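Local coordinates for alkylhydroperoxidase AhpD core: uncharacterized peroxidase-related protein (Ralstonia eutropha, PDB 2PRR) that is uncharacterised but probably reduces peroxides, as expected of an AhpD-like alkylhydroperoxidase of the carboxymuconolactone decarboxylase family, at residues D[128-133]-D[157-162]; D[25-30]-D[54-59]; D[13-18]-D[44-49]. All coordinates share one frame; numbering follows the deposited sequence.

Overall arrangement
Contacts 2 and 3 lie on the same side of the chain, their centres 12 Å apart, and interlock along the sequence: the loop 13-18 and helix 22-35 come first, helices 40-45 and 49-63 follow. They touch where Leu17 packs on Ile28 and Leu45 on Phe55. Contact 1 is more remote, with its centre 25 Å from that of contact 2 and 33 Å from that of contact 3. The assembly brings the far ends together, because 44-49 of one subunit meets 157-162 of the second subunit. A bound PEG molecule lies about 4 Å from the side chain of Phe56 in contact 2, whereas Phe130 of contact 1 is about 12 Å from a PEG.

Contact 1. Residues D[128-133]-D[157-162]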
ATOM      1  N   LEU D 128       7.958  18.378   9.394  1.00 27.96           N
ATOM      2  CA  LEU D 128       8.177  17.328   8.416  1.00 28.29           C
ATOM      3  C   LEU D 128       6.978  16.406   8.353  1.00 25.85           C
ATOM      4  O   LEU D 128       6.748  15.845   7.313  1.00 25.28           O
ATOM      5  CB  LEU D 128       9.449  16.526   8.700  1.00 29.90           C
ATOM      6  CG  LEU D 128      10.783  17.272   8.771  1.00 26.27           C
ATOM      7  CD1 LEU D 128      11.887  16.261   8.994  1.00 22.43           C
ATOM      8  CD2 LEU D 128      11.016  18.100   7.510  1.00 30.99           C
ATOM      9  N   ASP D 129       6.234  16.245   9.450  1.00 27.55           N
ATOM     10  CA  ASP D 129       4.998  15.415   9.413  1.00 28.16           C
ATOM     11  C   ASP D 129       4.056  15.991   8.344  1.00 28.65           C
ATOM     12  O   ASP D 129       3.435  15.264   7.579  1.00 29.51           O
ATOM     13  CB  ASP D 129       4.246  15.384  10.758  1.00 25.04           C
ATOM     14  CG  ASP D 129       4.979  14.636  11.875  1.00 26.09           C
ATOM     15  OD1 ASP D 129       5.759  13.702  11.621  1.00 36.87           O
ATOM     16  OD2 ASP D 129       4.751  14.972  13.056  1.00 37.71           O
ATOM     17  N   PHE D 130       3.965  17.314   8.310  1.00 29.01           N
ATOM     18  CA  PHE D 130       3.096  18.019   7.391  1.00 29.74           C
ATOM     19  C   PHE D 130       3.607  17.849   5.970  1.00 28.28           C
ATOM     20  O   PHE D 130       2.871  17.408   5.090  1.00 26.23           O
ATOM     21  CB  PHE D 130       3.016  19.513   7.783  1.00 31.65           C
ATOM     22  CG  PHE D 130       2.111  20.324   6.886  1.00 35.97           C
ATOM     23  CD1 PHE D 130       0.747  20.069   6.849  1.00 32.68           C
ATOM     24  CD2 PHE D 130       2.625  21.345   6.090  1.00 37.81           C
ATOM     25  CE1 PHE D 130      -0.072  20.791   6.032  1.00 34.15           C
ATOM     26  CE2 PHE D 130       1.810  22.077   5.278  1.00 35.05           C
ATOM     27  CZ  PHE D 130       0.450  21.798   5.243  1.00 38.00           C
ATOM     28  N   ALA D 131       4.870  18.214   5.768  1.00 26.12           N
ATOM     29  CA  ALA D 131       5.553  18.004   4.494  1.00 26.52           C
ATOM     30  C   ALA D 131       5.289  16.611   3.921  1.00 26.26           C
ATOM     31  O   ALA D 131       5.008  16.467   2.741  1.00 29.11           O
ATOM     32  CB  ALA D 131       7.026  18.178   4.683  1.00 24.08           C
ATOM     33  N   LEU D 132       5.416  15.581   4.749  1.00 26.84           N
ATOM     34  CA  LEU D 132       5.184  14.215   4.278  1.00 26.47           C
ATOM     35  C   LEU D 132       3.761  13.966   3.856  1.00 24.22           C
ATOM     36  O   LEU D 132       3.552  13.234   2.893  1.00 24.90           O
ATOM     37  CB  LEU D 132       5.666  13.162   5.280  1.00 27.63           C
ATOM     38  CG  LEU D 132       7.116  12.654   5.079  1.00 28.46           C
ATOM     39  CD1 LEU D 132       7.266  11.980   3.727  1.00 31.18           C
ATOM     40  CD2 LEU D 132       8.193  13.728   5.212  1.00 32.67           C
ATOM     41  N   LYS D 133       2.801  14.607   4.529  1.00 24.95           N
ATOM     42  CA  LYS D 133       1.375  14.500   4.171  1.00 25.64           C
ATOM     43  C   LYS D 133       1.065  15.178   2.822  1.00 26.10           C
ATOM     44  O   LYS D 133       0.297  14.661   1.998  1.00 24.95           O
ATOM     45  CB  LYS D 133       0.485  15.113   5.257  1.00 27.28           C
ATOM     46  CG  LYS D 133      -0.982  14.722   5.058  1.00 26.11           C
ATOM     47  CD  LYS D 133      -1.917  15.244   6.123  1.00 27.54           C
ATOM     48  CE  LYS D 133      -3.273  14.451   6.021  1.00 29.91           C
ATOM     49  NZ  LYS D 133      -4.378  14.954   6.915  1.00 24.03           N
ATOM     50  N   GLU D 157       1.124  31.085   7.007  1.00 33.85           N
ATOM     51  CA  GLU D 157       2.022  31.460   5.933  1.00 32.69           C
ATOM     52  C   GLU D 157       3.222  30.505   5.886  1.00 31.44           C
ATOM     53  O   GLU D 157       3.679  30.188   4.799  1.00 31.82           O
ATOM     54  CB  GLU D 157       2.444  32.932   6.043  1.00 34.45           C
ATOM     55  CG  GLU D 157       1.290  33.898   5.787  1.00 35.46           C
ATOM     56  CD  GLU D 157       0.670  33.713   4.409  1.00 41.16           C
ATOM     57  OE1 GLU D 157       1.428  33.829   3.425  1.00 34.06           O
ATOM     58  OE2 GLU D 157      -0.561  33.462   4.314  1.00 31.51           O
ATOM     59  N   ASP D 158       3.705  30.052   7.048  1.00 29.77           N
ATOM     60  CA  ASP D 158       4.776  29.054   7.133  1.00 28.00           C
ATOM     61  C   ASP D 158       4.221  27.716   6.564  1.00 28.96           C
ATOM     62  O   ASP D 158       4.895  26.994   5.833  1.00 29.40           O
ATOM     63  CB  ASP D 158       5.229  28.820   8.579  1.00 24.30           C
ATOM     64  CG  ASP D 158       5.780  30.091   9.287  1.00 35.45           C
ATOM     65  OD1 ASP D 158       6.158  31.063   8.597  1.00 26.93           O
ATOM     66  OD2 ASP D 158       5.833  30.095  10.550  1.00 31.59           O
ATOM     67  N   ALA D 159       2.991  27.376   6.907  1.00 27.24           N
ATOM     68  CA  ALA D 159       2.393  26.162   6.368  1.00 27.69           C
ATOM     69  C   ALA D 159       2.431  26.157   4.827  1.00 28.57           C
ATOM     70  O   ALA D 159       2.668  25.113   4.227  1.00 29.24           O
ATOM     71  CB  ALA D 159       0.962  25.979   6.901  1.00 28.88           C
ATOM     72  N   TRP D 160       2.234  27.315   4.190  1.00 28.43           N
ATOM     73  CA  TRP D 160       2.273  27.433   2.713  1.00 28.22           C
ATOM     74  C   TRP D 160       3.713  27.236   2.190  1.00 28.84           C
ATOM     75  O   TRP D 160       3.928  26.625   1.134  1.00 30.36           O
ATOM     76  CB  TRP D 160       1.717  28.803   2.276  1.00 27.47           C
ATOM     77  CG  TRP D 160       1.712  29.117   0.788  1.00 25.10           C
ATOM     78  CD1 TRP D 160       2.796  29.190  -0.047  1.00 24.17           C
ATOM     79  CD2 TRP D 160       0.570  29.491  -0.023  1.00 24.45           C
ATOM     80  NE1 TRP D 160       2.393  29.518  -1.316  1.00 25.28           N
ATOM     81  CE2 TRP D 160       1.042  29.731  -1.325  1.00 14.44           C
ATOM     82  CE3 TRP D 160      -0.789  29.650   0.230  1.00 22.93           C
ATOM     83  CZ2 TRP D 160       0.202  30.111  -2.364  1.00 19.15           C
ATOM     84  CZ3 TRP D 160      -1.620  30.017  -0.809  1.00 24.57           C
ATOM     85  CH2 TRP D 160      -1.129  30.236  -2.081  1.00 23.65           C
ATOM     86  N   ASP D 161       4.686  27.770   2.914  1.00 28.63           N
ATOM     87  CA  ASP D 161       6.078  27.621   2.548  1.00 28.28           C
ATOM     88  C   ASP D 161       6.518  26.155   2.542  1.00 29.09           C
ATOM     89  O   ASP D 161       7.221  25.717   1.632  1.00 29.41           O
ATOM     90  CB  ASP D 161       6.950  28.425   3.500  1.00 29.82           C
ATOM     91  CG  ASP D 161       6.821  29.941   3.295  1.00 29.96           C
ATOM     92  OD1 ASP D 161       6.274  30.365   2.271  1.00 33.03           O
ATOM     93  OD2 ASP D 161       7.295  30.708   4.152  1.00 34.79           O
ATOM     94  N   ILE D 162       6.106  25.414   3.570  1.00 29.28           N
ATOM     95  CA  ILE D 162       6.403  23.964   3.686  1.00 28.97           C
ATOM     96  C   ILE D 162       5.843  23.233   2.485  1.00 27.11           C
ATOM     97  O   ILE D 162       6.571  22.569   1.777  1.00 25.75           O
ATOM     98  CB  ILE D 162       5.796  23.343   4.994  1.00 28.71           C
ATOM     99  CG1 ILE D 162       6.474  23.933   6.230  1.00 22.83           C
ATOM    100  CG2 ILE D 162       5.902  21.767   4.999  1.00 30.86           C
ATOM    101  CD1 ILE D 162       5.708  23.740   7.517  1.00 24.40           C
TER
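Phe130 and Ile162 carry the apolar part of this contact between two helix segments. Ile162 CG2 comes to the edge of the phenyl ring, near its plane, and stops 3.5 Å from Phe130 CD2. Ile162 CB also lies in the ring plane, so the branched carbon and its methyl both meet the rim of the ring and not its face. The same CG2 also meets Ala131 CB at 3.8 Å, so one methyl touches two successive residues. CG2 stands anti to the Ile162 backbone N, with CG1 on the N side (chi1 -66°), which sends the methyl across to helix 122-137. Ala159 CB is a looser neighbour, 4.3 Å from Phe130 CE2.

The second kind of interaction is between ring edge and backbone. Ala159 O lies near the ring plane, 3.3 Å from Phe130 CE2, so the polarised rim of the ring faces a carbonyl oxygen. Phe130 gets there with CG anti to its backbone N (chi1 -179°). No hydrogen bond joins the segments, and all four touching residues are buried.

The segment axes pass 10.2 Å apart at a crossing angle of -53°. Small side chains at Ala131 and Ala159 flank this crossing of helices 122-137 and 156-179. The second subunit adds its Thr178 against Phe130 and its Tyr12 against Ala159. Within the chain, helix 143-151 covers one part of the crossing through Leu149, which touches both Phe130 and Ala159, while Ile77 of helix 71-84 packs on Ala131 and Ile162.

Contact 2. Residues D[25-30]-D[54-59]; sequences RQRILE and AFFAYH
Arg27 of helix 22-35 spans the gap to Phe56 of helix 49-63, joining an N-terminal helix of this all-helical protein to the region matched by the carboxymuconolactone decarboxylase family. The backbones stay well apart, the nearest CA atoms being those of Arg27 and Phe56 at 9.3 Å, and on the side of helix 22-35 the contact rests on the one long side chain of Arg27, met chiefly by Phe56. The Arg27 chain leaves its helix with CG anti to the backbone N and bends at chi3 (-80°), which lays the guanidinium over the beta carbon of the phenylalanine. Phe56 CB sits over the centre of one guanidinium face, 3.2 Å above the plane, with CZ and NH1 of Arg27 both 3.3 Å from it. The aliphatic part follows: Arg27 CD is 4.0 Å from both Phe56 CB and Phe56 CG. Although the guanidinium and phenyl planes are only 26° apart, the two groups are displaced from one another. Arg27 NH1 approaches the ring obliquely, 4.1 Å from Phe56 CD1, while Arg27 NH2 points past it to within 4.2 Å of Ala57 N. Phe55 CD1 lies over one face of the Phe56 ring; Phe42 stacks on that ring as well, and a bound PEG lies about 4 Å from the Phe56 side chain. Asp60, one residue beyond the segment, forms a salt bridge with Arg27 NH1.

The chemistry is thus divided: the flat face of the cation rests on carbon, with no hydrogen bond between the segments, and its NH1 corner is paired with a carboxylate. Asp60 would be expected to fix the turn of the guanidinium and to offset its charge beside the aromatic cluster.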
ATOM      1  N   ARG D  25      23.880  30.522 -19.331  1.00 48.20           N
ATOM      2  CA  ARG D  25      25.328  30.434 -19.125  1.00 48.94           C
ATOM      3  C   ARG D  25      25.785  31.226 -17.894  1.00 48.11           C
ATOM      4  O   ARG D  25      26.666  30.772 -17.158  1.00 48.66           O
ATOM      5  CB  ARG D  25      26.100  30.957 -20.328  1.00 48.93           C
ATOM      6  CG  ARG D  25      26.011  30.139 -21.607  1.00 52.30           C
ATOM      7  CD  ARG D  25      27.036  30.601 -22.675  1.00 54.38           C
ATOM      8  NE  ARG D  25      28.423  30.429 -22.202  1.00 63.06           N
ATOM      9  CZ  ARG D  25      29.167  31.346 -21.564  1.00 66.39           C
ATOM     10  NH1 ARG D  25      28.718  32.581 -21.306  1.00 68.36           N
ATOM     11  NH2 ARG D  25      30.395  31.018 -21.173  1.00 66.40           N
ATOM     12  N   GLN D  26      25.189  32.401 -17.673  1.00 48.57           N
ATOM     13  CA  GLN D  26      25.566  33.270 -16.543  1.00 48.79           C
ATOM     14  C   GLN D  26      25.118  32.687 -15.189  1.00 47.71           C
ATOM     15  O   GLN D  26      25.819  32.825 -14.186  1.00 47.92           O
ATOM     16  CB  GLN D  26      25.032  34.712 -16.756  1.00 50.11           C
ATOM     17  CG  GLN D  26      25.376  35.726 -15.639  1.00 49.20           C
ATOM     18  N   ARG D  27      23.956  32.040 -15.155  1.00 47.46           N
ATOM     19  CA  ARG D  27      23.480  31.419 -13.920  1.00 46.05           C
ATOM     20  C   ARG D  27      24.400  30.249 -13.561  1.00 46.00           C
ATOM     21  O   ARG D  27      24.759  30.072 -12.392  1.00 47.35           O
ATOM     22  CB  ARG D  27      22.042  30.945 -14.060  1.00 46.14           C
ATOM     23  CG  ARG D  27      21.510  30.252 -12.815  1.00 43.77           C
ATOM     24  CD  ARG D  27      20.181  29.609 -13.092  1.00 48.91           C
ATOM     25  NE  ARG D  27      19.078  30.554 -13.057  1.00 49.34           N
ATOM     26  CZ  ARG D  27      18.440  30.922 -11.949  1.00 45.13           C
ATOM     27  NH1 ARG D  27      18.812  30.474 -10.749  1.00 44.31           N
ATOM     28  NH2 ARG D  27      17.418  31.762 -12.049  1.00 44.38           N
ATOM     29  N   ILE D  28      24.777  29.463 -14.570  1.00 45.41           N
ATOM     30  CA  ILE D  28      25.704  28.340 -14.392  1.00 45.41           C
ATOM     31  C   ILE D  28      27.085  28.831 -13.928  1.00 46.27           C
ATOM     32  O   ILE D  28      27.705  28.228 -13.049  1.00 47.85           O
ATOM     33  CB  ILE D  28      25.846  27.508 -15.689  1.00 44.92           C
ATOM     34  CG1 ILE D  28      24.517  26.816 -16.021  1.00 47.34           C
ATOM     35  CG2 ILE D  28      26.959  26.468 -15.560  1.00 44.19           C
ATOM     36  CD1 ILE D  28      24.519  26.102 -17.362  1.00 47.58           C
ATOM     37  N   LEU D  29      27.579  29.914 -14.511  1.00 47.20           N
ATOM     38  CA  LEU D  29      28.885  30.443 -14.093  1.00 46.56           C
ATOM     39  C   LEU D  29      28.872  31.013 -12.675  1.00 45.84           C
ATOM     40  O   LEU D  29      29.854  30.876 -11.936  1.00 45.39           O
ATOM     41  CB  LEU D  29      29.367  31.476 -15.102  1.00 48.73           C
ATOM     42  CG  LEU D  29      29.928  30.822 -16.363  1.00 50.16           C
ATOM     43  CD1 LEU D  29      29.948  31.804 -17.511  1.00 55.01           C
ATOM     44  CD2 LEU D  29      31.336  30.248 -16.111  1.00 54.09           C
ATOM     45  N   GLU D  30      27.757  31.642 -12.306  1.00 46.63           N
ATOM     46  CA  GLU D  30      27.584  32.230 -10.973  1.00 48.05           C
ATOM     47  C   GLU D  30      27.611  31.135  -9.892  1.00 49.07           C
ATOM     48  O   GLU D  30      28.205  31.327  -8.825  1.00 47.94           O
ATOM     49  CB  GLU D  30      26.281  33.050 -10.914  1.00 48.47           C
ATOM     50  CG  GLU D  30      26.080  33.882  -9.630  1.00 51.10           C
ATOM     51  N   ALA D  54      12.258  28.417 -16.015  1.00 34.05           N
ATOM     52  CA  ALA D  54      11.077  28.350 -15.166  1.00 33.58           C
ATOM     53  C   ALA D  54      11.336  27.566 -13.866  1.00 33.87           C
ATOM     54  O   ALA D  54      10.744  27.859 -12.818  1.00 35.42           O
ATOM     55  CB  ALA D  54       9.912  27.746 -15.951  1.00 35.26           C
ATOM     56  N   PHE D  55      12.203  26.564 -13.941  1.00 32.95           N
ATOM     57  CA  PHE D  55      12.560  25.746 -12.783  1.00 32.60           C
ATOM     58  C   PHE D  55      13.321  26.598 -11.782  1.00 31.87           C
ATOM     59  O   PHE D  55      12.932  26.713 -10.618  1.00 32.20           O
ATOM     60  CB  PHE D  55      13.438  24.560 -13.243  1.00 33.04           C
ATOM     61  CG  PHE D  55      13.798  23.567 -12.153  1.00 34.50           C
ATOM     62  CD1 PHE D  55      14.924  23.744 -11.370  1.00 29.64           C
ATOM     63  CD2 PHE D  55      13.020  22.431 -11.948  1.00 33.03           C
ATOM     64  CE1 PHE D  55      15.252  22.842 -10.394  1.00 30.71           C
ATOM     65  CE2 PHE D  55      13.346  21.520 -10.982  1.00 29.74           C
ATOM     66  CZ  PHE D  55      14.460  21.716 -10.202  1.00 30.91           C
ATOM     67  N   PHE D  56      14.410  27.200 -12.232  1.00 29.80           N
ATOM     68  CA  PHE D  56      15.226  27.967 -11.305  1.00 31.08           C
ATOM     69  C   PHE D  56      14.545  29.193 -10.756  1.00 29.39           C
ATOM     70  O   PHE D  56      14.746  29.548  -9.615  1.00 31.27           O
ATOM     71  CB  PHE D  56      16.617  28.219 -11.867  1.00 29.96           C
ATOM     72  CG  PHE D  56      17.433  26.977 -11.918  1.00 33.90           C
ATOM     73  CD1 PHE D  56      17.984  26.461 -10.756  1.00 34.07           C
ATOM     74  CD2 PHE D  56      17.586  26.272 -13.092  1.00 37.99           C
ATOM     75  CE1 PHE D  56      18.682  25.292 -10.787  1.00 32.28           C
ATOM     76  CE2 PHE D  56      18.296  25.104 -13.122  1.00 34.87           C
ATOM     77  CZ  PHE D  56      18.844  24.617 -11.972  1.00 35.20           C
ATOM     78  N   ALA D  57      13.685  29.805 -11.539  1.00 30.54           N
ATOM     79  CA  ALA D  57      12.916  30.924 -11.036  1.00 31.42           C
ATOM     80  C   ALA D  57      11.967  30.475  -9.937  1.00 32.03           C
ATOM     81  O   ALA D  57      11.769  31.184  -8.952  1.00 32.13           O
ATOM     82  CB  ALA D  57      12.156  31.580 -12.160  1.00 33.08           C
ATOM     83  N   TYR D  58      11.365  29.290 -10.096  1.00 33.00           N
ATOM     84  CA  TYR D  58      10.464  28.782  -9.077  1.00 29.46           C
ATOM     85  C   TYR D  58      11.307  28.403  -7.879  1.00 28.87           C
ATOM     86  O   TYR D  58      10.945  28.700  -6.749  1.00 29.84           O
ATOM     87  CB  TYR D  58       9.680  27.552  -9.564  1.00 29.65           C
ATOM     88  CG  TYR D  58       8.274  27.469  -9.012  1.00 19.58           C
ATOM     89  CD1 TYR D  58       8.001  27.748  -7.680  1.00 22.99           C
ATOM     90  CD2 TYR D  58       7.216  27.086  -9.820  1.00 25.12           C
ATOM     91  CE1 TYR D  58       6.710  27.684  -7.184  1.00 29.90           C
ATOM     92  CE2 TYR D  58       5.895  27.014  -9.312  1.00 21.15           C
ATOM     93  CZ  TYR D  58       5.659  27.295  -7.994  1.00 26.16           C
ATOM     94  OH  TYR D  58       4.372  27.216  -7.464  1.00 24.32           O
ATOM     95  N   HIS D  59      12.430  27.733  -8.118  1.00 29.94           N
ATOM     96  CA  HIS D  59      13.316  27.352  -7.034  1.00 32.59           C
ATOM     97  C   HIS D  59      13.735  28.567  -6.172  1.00 34.67           C
ATOM     98  O   HIS D  59      13.671  28.544  -4.932  1.00 33.77           O
ATOM     99  CB  HIS D  59      14.563  26.645  -7.577  1.00 33.01           C
ATOM    100  CG  HIS D  59      15.592  26.371  -6.522  1.00 36.37           C
ATOM    101  ND1 HIS D  59      16.633  27.236  -6.252  1.00 41.09           N
ATOM    102  CD2 HIS D  59      15.697  25.366  -5.621  1.00 36.13           C
ATOM    103  CE1 HIS D  59      17.349  26.760  -5.251  1.00 37.71           C
ATOM    104  NE2 HIS D  59      16.804  25.624  -4.853  1.00 40.53           N
TER

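Contact 3. Residues D[13-18]-D[44-49]; sequences PVPELA and TLAHRP
Thr44 of helix 40-45 meets Pro13 through a water, whose oxygen is 3.0 Å from Thr44 O and 2.9 Å from Pro13 O. Placed as a donor to either carbonyl, and with further acceptors within its reach, the water can bridge two oxygens that are both acceptors. The Thr44 hydroxyl takes no part and is turned back to its own helix, bonding Asn40 O. Leu45 opens a type I beta turn that runs to Arg48. On the turn, Ala46 directs its methyl to the proline loop, where Ala46 CB touches Pro15 CG at 3.7 Å. That ring carbon is as close to Ala46 O, again 3.7 Å, so the pyrrolidine leans on the methyl and the carbonyl of one residue.

At His47 the backbone and side chain are both engaged. His47 N lies 3.9 Å from Pro15 CD, and the imidazole crosses the Pro13 ring with His47 CE1 3.7 Å from Pro13 CD. CG is anti to the His47 backbone N (chi1 174°), which carries the imidazole out to Pro13. Pro13 O approaches this ring obliquely, 3.6 Å from His47 ND1, and makes no hydrogen bond with it. The polar end instead uses NE2, hydrogen-bonded to Glu157 of the second subunit.

Arg48 closes the turn through a hydrogen bond from Arg48 N to Leu45 O (3.0 Å) and holds the N-cap position of helix 49-63. Its guanidinium leaves the loop behind, forming salt bridges to Glu157 and Asp161 of the second subunit. Pro49 starts the new helix and packs on Ile24 of helix 22-35.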
ATOM      1  N   PRO D  13      20.741  14.132 -23.716  1.00 37.55           N
ATOM      2  CA  PRO D  13      21.908  14.936 -24.063  1.00 37.91           C
ATOM      3  C   PRO D  13      22.180  16.083 -23.099  1.00 37.43           C
ATOM      4  O   PRO D  13      21.261  16.664 -22.552  1.00 37.68           O
ATOM      5  CB  PRO D  13      21.561  15.488 -25.457  1.00 38.59           C
ATOM      6  CG  PRO D  13      20.515  14.553 -26.005  1.00 37.67           C
ATOM      7  CD  PRO D  13      19.751  14.094 -24.816  1.00 36.50           C
ATOM      8  N   VAL D  14      23.448  16.379 -22.899  1.00 38.28           N
ATOM      9  CA  VAL D  14      23.859  17.465 -22.043  1.00 39.95           C
ATOM     10  C   VAL D  14      24.531  18.482 -22.938  1.00 41.25           C
ATOM     11  O   VAL D  14      25.524  18.160 -23.582  1.00 41.17           O
ATOM     12  CB  VAL D  14      24.851  16.992 -20.991  1.00 39.60           C
ATOM     13  CG1 VAL D  14      25.230  18.145 -20.043  1.00 39.24           C
ATOM     14  CG2 VAL D  14      24.243  15.820 -20.224  1.00 41.43           C
ATOM     15  N   PRO D  15      24.000  19.715 -22.984  1.00 43.78           N
ATOM     16  CA  PRO D  15      24.611  20.704 -23.847  1.00 44.91           C
ATOM     17  C   PRO D  15      25.938  21.215 -23.322  1.00 46.87           C
ATOM     18  O   PRO D  15      26.211  21.127 -22.123  1.00 47.25           O
ATOM     19  CB  PRO D  15      23.594  21.846 -23.810  1.00 44.51           C
ATOM     20  CG  PRO D  15      23.027  21.758 -22.470  1.00 43.72           C
ATOM     21  CD  PRO D  15      22.844  20.290 -22.271  1.00 42.50           C
ATOM     22  N   GLU D  16      26.745  21.745 -24.237  1.00 49.22           N
ATOM     23  CA  GLU D  16      27.996  22.384 -23.902  1.00 50.94           C
ATOM     24  C   GLU D  16      27.655  23.753 -23.353  1.00 50.03           C
ATOM     25  O   GLU D  16      26.788  24.437 -23.890  1.00 48.26           O
ATOM     26  CB  GLU D  16      28.843  22.601 -25.162  1.00 54.19           C
ATOM     27  CG  GLU D  16      29.399  21.361 -25.804  1.00 59.13           C
ATOM     28  CD  GLU D  16      30.491  20.735 -24.975  1.00 68.28           C
ATOM     29  OE1 GLU D  16      30.814  21.283 -23.894  1.00 73.26           O
ATOM     30  OE2 GLU D  16      31.026  19.690 -25.405  1.00 74.84           O
ATOM     31  N   LEU D  17      28.369  24.159 -22.309  1.00 51.72           N
ATOM     32  CA  LEU D  17      28.178  25.467 -21.694  1.00 53.22           C
ATOM     33  C   LEU D  17      28.242  26.552 -22.774  1.00 53.74           C
ATOM     34  O   LEU D  17      27.458  27.496 -22.755  1.00 55.13           O
ATOM     35  CB  LEU D  17      29.222  25.690 -20.590  1.00 53.40           C
ATOM     36  CG  LEU D  17      29.151  26.980 -19.749  1.00 59.22           C
ATOM     37  CD1 LEU D  17      27.788  27.151 -19.114  1.00 65.03           C
ATOM     38  CD2 LEU D  17      30.234  27.024 -18.670  1.00 54.17           C
ATOM     39  N   ALA D  18      29.133  26.387 -23.746  1.00 54.62           N
ATOM     40  CA  ALA D  18      29.261  27.338 -24.855  1.00 54.96           C
ATOM     41  C   ALA D  18      28.017  27.454 -25.763  1.00 54.74           C
ATOM     42  O   ALA D  18      27.655  28.556 -26.166  1.00 56.04           O
ATOM     43  CB  ALA D  18      30.492  26.978 -25.695  1.00 56.48           C
ATOM     44  N   THR D  44      21.926  19.329 -16.802  1.00 33.62           N
ATOM     45  CA  THR D  44      20.967  18.368 -17.359  1.00 33.02           C
ATOM     46  C   THR D  44      19.683  19.038 -17.815  1.00 32.72           C
ATOM     47  O   THR D  44      19.150  18.710 -18.884  1.00 32.64           O
ATOM     48  CB  THR D  44      20.655  17.206 -16.362  1.00 32.06           C
ATOM     49  OG1 THR D  44      20.186  17.735 -15.114  1.00 31.79           O
ATOM     50  CG2 THR D  44      21.901  16.386 -16.118  1.00 32.49           C
ATOM     51  N   LEU D  45      19.182  19.977 -17.010  1.00 34.12           N
ATOM     52  CA  LEU D  45      17.963  20.723 -17.377  1.00 34.34           C
ATOM     53  C   LEU D  45      18.214  21.738 -18.496  1.00 33.84           C
ATOM     54  O   LEU D  45      17.278  22.129 -19.183  1.00 31.08           O
ATOM     55  CB  LEU D  45      17.310  21.397 -16.166  1.00 34.43           C
ATOM     56  CG  LEU D  45      16.730  20.469 -15.084  1.00 33.48           C
ATOM     57  CD1 LEU D  45      16.153  21.325 -13.994  1.00 31.98           C
ATOM     58  CD2 LEU D  45      15.646  19.432 -15.579  1.00 33.94           C
ATOM     59  N   ALA D  46      19.476  22.130 -18.709  1.00 35.81           N
ATOM     60  CA  ALA D  46      19.838  23.059 -19.799  1.00 35.46           C
ATOM     61  C   ALA D  46      19.520  22.485 -21.207  1.00 36.49           C
ATOM     62  O   ALA D  46      19.610  23.209 -22.193  1.00 38.46           O
ATOM     63  CB  ALA D  46      21.310  23.469 -19.690  1.00 36.08           C
ATOM     64  N   HIS D  47      19.200  21.182 -21.281  1.00 35.87           N
ATOM     65  CA  HIS D  47      18.710  20.510 -22.492  1.00 34.83           C
ATOM     66  C   HIS D  47      17.367  21.117 -22.948  1.00 34.95           C
ATOM     67  O   HIS D  47      17.057  21.114 -24.129  1.00 34.84           O
ATOM     68  CB  HIS D  47      18.541  18.996 -22.206  1.00 34.98           C
ATOM     69  CG  HIS D  47      17.915  18.213 -23.324  1.00 29.72           C
ATOM     70  ND1 HIS D  47      18.566  17.949 -24.512  1.00 24.10           N
ATOM     71  CD2 HIS D  47      16.710  17.599 -23.412  1.00 32.55           C
ATOM     72  CE1 HIS D  47      17.775  17.237 -25.297  1.00 33.66           C
ATOM     73  NE2 HIS D  47      16.644  17.003 -24.651  1.00 28.86           N
ATOM     74  N   ARG D  48      16.558  21.598 -22.005  1.00 34.29           N
ATOM     75  CA  ARG D  48      15.302  22.275 -22.314  1.00 34.68           C
ATOM     76  C   ARG D  48      15.324  23.662 -21.650  1.00 35.89           C
ATOM     77  O   ARG D  48      14.701  23.827 -20.600  1.00 35.46           O
ATOM     78  CB  ARG D  48      14.117  21.471 -21.794  1.00 34.61           C
ATOM     79  CG  ARG D  48      13.953  20.080 -22.417  1.00 34.26           C
ATOM     80  CD  ARG D  48      13.707  20.132 -23.910  1.00 26.82           C
ATOM     81  NE  ARG D  48      13.196  18.864 -24.404  1.00 31.61           N
ATOM     82  CZ  ARG D  48      11.914  18.493 -24.323  1.00 27.14           C
ATOM     83  NH1 ARG D  48      11.027  19.287 -23.744  1.00 22.30           N
ATOM     84  NH2 ARG D  48      11.506  17.320 -24.822  1.00 31.86           N
ATOM     85  N   PRO D  49      16.030  24.666 -22.261  1.00 37.08           N
ATOM     86  CA  PRO D  49      16.238  26.052 -21.730  1.00 36.48           C
ATOM     87  C   PRO D  49      15.023  26.775 -21.128  1.00 36.65           C
ATOM     88  O   PRO D  49      15.136  27.406 -20.088  1.00 38.05           O
ATOM     89  CB  PRO D  49      16.769  26.803 -22.949  1.00 35.96           C
ATOM     90  CG  PRO D  49      17.519  25.807 -23.685  1.00 35.79           C
ATOM     91  CD  PRO D  49      16.701  24.523 -23.567  1.00 36.71           C
TER
HETATM   92  O   HOH W   1      20.062  16.062 -19.950  1.00 31.94           O